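Local coordinates for putative cell surface protein (Streptococcus pyogenes, PDB 4OFQ) that is an antigen I/II-family adhesin whose C-terminal part, built of beta-sandwich domains with a bound calcium ion, probably serves in attachment at the streptococcal cell surface, at residues A[68-73]-A[124-129]. Sequence-based numbering, arbitrary orientation.
With CA (calcium ion), chain C.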
loop_
_atom_site.group_PDB
_atom_site.type_symbol
_atom_site.label_atom_id
_atom_site.label_comp_id
_atom_site.label_asym_id
_atom_site.label_seq_id
_atom_site.Cartn_x
_atom_site.Cartn_y
_atom_site.Cartn_z
ATOM N N ASP A 68 -4.565 -12.661 14.561
ATOM C CA ASP A 68 -3.872 -11.935 13.526
ATOM C C ASP A 68 -3.183 -10.766 14.183
ATOM O O ASP A 68 -3.834 -9.847 14.673
ATOM C CB ASP A 68 -4.806 -11.441 12.428
ATOM C CG ASP A 68 -4.040 -10.769 11.294
ATOM O OD1 ASP A 68 -3.443 -9.702 11.540
ATOM O OD2 ASP A 68 -4.031 -11.318 10.176
ATOM N N ASP A 69 -1.857 -10.820 14.189
ATOM C CA ASP A 69 -1.017 -9.799 14.786
ATOM C C ASP A 69 -0.489 -8.896 13.672
ATOM O O ASP A 69 0.508 -9.208 13.007
ATOM C CB ASP A 69 0.140 -10.475 15.546
ATOM C CG ASP A 69 1.056 -9.489 16.242
ATOM O OD1 ASP A 69 0.944 -8.272 15.997
ATOM O OD2 ASP A 69 1.915 -9.941 17.034
ATOM N N TYR A 70 -1.170 -7.779 13.465
ATOM C CA TYR A 70 -0.748 -6.800 12.469
ATOM C C TYR A 70 0.167 -5.794 13.144
ATOM O O TYR A 70 0.048 -5.564 14.352
ATOM C CB TYR A 70 -1.961 -6.084 11.865
ATOM C CG TYR A 70 -2.826 -5.358 12.891
ATOM C CD1 TYR A 70 -3.880 -6.009 13.531
ATOM C CD2 TYR A 70 -2.594 -4.027 13.213
ATOM C CE1 TYR A 70 -4.666 -5.354 14.478
ATOM C CE2 TYR A 70 -3.380 -3.361 14.150
ATOM C CZ TYR A 70 -4.417 -4.032 14.773
ATOM O OH TYR A 70 -5.201 -3.358 15.692
ATOM N N LYS A 71 1.088 -5.204 12.381
ATOM C CA LYS A 71 1.948 -4.153 12.935
ATOM C C LYS A 71 1.110 -2.899 13.174
ATOM O O LYS A 71 0.708 -2.209 12.224
ATOM C CB LYS A 71 3.093 -3.837 11.982
ATOM C CG LYS A 71 4.008 -2.735 12.476
ATOM C CD LYS A 71 5.259 -2.676 11.621
ATOM C CE LYS A 71 6.095 -1.443 11.933
ATOM N NZ LYS A 71 7.316 -1.417 11.056
ATOM N N ASP A 72 0.852 -2.591 14.437
ATOM C CA ASP A 72 -0.139 -1.561 14.737
ATOM C C ASP A 72 0.331 -0.120 14.479
ATOM O O ASP A 72 -0.474 0.799 14.482
ATOM C CB ASP A 72 -0.758 -1.753 16.140
ATOM C CG ASP A 72 0.221 -1.491 17.279
ATOM O OD1 ASP A 72 1.140 -0.655 17.139
ATOM O OD2 ASP A 72 0.045 -2.121 18.343
ATOM N N GLU A 73 1.629 0.060 14.250
ATOM C CA GLU A 73 2.171 1.367 13.858
ATOM C C GLU A 73 1.888 1.642 12.384
ATOM O O GLU A 73 1.844 2.792 11.944
ATOM C CB GLU A 73 3.680 1.408 14.093
ATOM C CG GLU A 73 4.335 2.740 13.741
ATOM C CD GLU A 73 5.826 2.617 13.448
ATOM O OE1 GLU A 73 6.431 1.586 13.818
ATOM O OE2 GLU A 73 6.390 3.555 12.837
ATOM N N VAL A 124 2.276 -9.073 19.704
ATOM C CA VAL A 124 2.789 -7.774 20.124
ATOM C C VAL A 124 1.780 -6.669 19.848
ATOM O O VAL A 124 1.201 -6.611 18.767
ATOM C CB VAL A 124 4.105 -7.453 19.379
ATOM C CG1 VAL A 124 4.525 -6.008 19.589
ATOM C CG2 VAL A 124 5.206 -8.397 19.831
ATOM N N GLY A 125 1.561 -5.794 20.824
ATOM C CA GLY A 125 0.659 -4.662 20.619
ATOM C C GLY A 125 -0.767 -5.092 20.324
ATOM O O GLY A 125 -1.253 -6.069 20.910
ATOM N N GLU A 126 -1.435 -4.378 19.420
ATOM C CA GLU A 126 -2.815 -4.704 19.070
ATOM C C GLU A 126 -2.883 -5.963 18.222
ATOM O O GLU A 126 -1.981 -6.245 17.439
ATOM C CB GLU A 126 -3.475 -3.556 18.302
ATOM C CG GLU A 126 -3.381 -2.204 18.983
ATOM C CD GLU A 126 -3.925 -1.075 18.137
ATOM O OE1 GLU A 126 -4.284 -1.309 16.948
ATOM O OE2 GLU A 126 -3.981 0.059 18.657
ATOM N N PHE A 127 -3.966 -6.716 18.371
ATOM C CA PHE A 127 -4.197 -7.857 17.507
ATOM C C PHE A 127 -5.687 -8.169 17.459
ATOM O O PHE A 127 -6.459 -7.654 18.271
ATOM C CB PHE A 127 -3.377 -9.072 17.983
ATOM C CG PHE A 127 -3.684 -9.516 19.386
ATOM C CD1 PHE A 127 -3.057 -8.914 20.470
ATOM C CD2 PHE A 127 -4.563 -10.579 19.624
ATOM C CE1 PHE A 127 -3.325 -9.353 21.785
ATOM C CE2 PHE A 127 -4.830 -11.025 20.933
ATOM C CZ PHE A 127 -4.209 -10.405 22.001
ATOM N N TYR A 128 -6.098 -8.959 16.472
ATOM C CA TYR A 128 -7.426 -9.546 16.489
ATOM C C TYR A 128 -7.305 -10.996 16.884
ATOM O O TYR A 128 -6.332 -11.666 16.526
ATOM C CB TYR A 128 -8.061 -9.524 15.112
ATOM C CG TYR A 128 -8.684 -8.211 14.744
ATOM C CD1 TYR A 128 -7.952 -7.248 14.061
ATOM C CD2 TYR A 128 -10.009 -7.934 15.082
ATOM C CE1 TYR A 128 -8.535 -6.029 13.708
ATOM C CE2 TYR A 128 -10.594 -6.725 14.735
ATOM C CZ TYR A 128 -9.846 -5.786 14.052
ATOM O OH TYR A 128 -10.406 -4.585 13.704
ATOM N N MET A 129 -8.292 -11.481 17.627
ATOM C CA MET A 129 -8.372 -12.905 17.896
ATOM C C MET A 129 -9.766 -13.418 17.566
ATOM O O MET A 129 -10.747 -12.685 17.710
ATOM C CB MET A 129 -7.926 -13.248 19.333
ATOM C CG MET A 129 -8.772 -12.674 20.457
ATOM S SD MET A 129 -7.990 -12.877 22.086
ATOM C CE MET A 129 -7.651 -14.638 22.128
HETATM CA CA CA C . 0.273 -6.133 16.707
HETATM O O HOH W 1 1.793 -4.325 16.673
#
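Carboxylate oxygen OD1 of Asp-69 binds the calcium ion at 2.4 Å, and the same ion is bound by the backbone oxygens of Tyr-70, Val-124 and Glu-126, and by a water. That water also accepts a bond from Asp-72 N. The second oxygen of Asp-69, OD2, takes the N-H of Val-124 (2.8 Å) from above the carboxylate plane, so this one acid holds the loop by metal and by hydrogen bond. Asp-69 reaches the ion because chi1, -178°, sets its CG opposite the backbone N. Asp-72 OD2 uses its anti lone pair for Glu-126 N (2.9 Å, nearly straight at 172°). Glu-126 OE1 receives the hydroxyl of Tyr-70 at 2.6 Å on its anti side, ring and carboxylate planes standing 73° apart; His-101 NE2 is a second partner of that hydroxyl. Glu-126 O, a calcium ligand, lies over one face of the same ring, offset toward its rim, and the ring's CE1 packs 3.8 Å from Tyr-128 CD1. Next to the site, strands 68-70 and 127-129 run antiparallel in the mixed sheet, with Asp-68 and Tyr-128 a hydrogen-bonded pair. Calcium thus ties the end of strand 64-70 to the loop entering strand 127-132. Its positive charge probably offsets the charge of Asp-69 and, more weakly, that of nearby Asp-72, whose OD2 lies 4.6 Å from Glu-126 OE2.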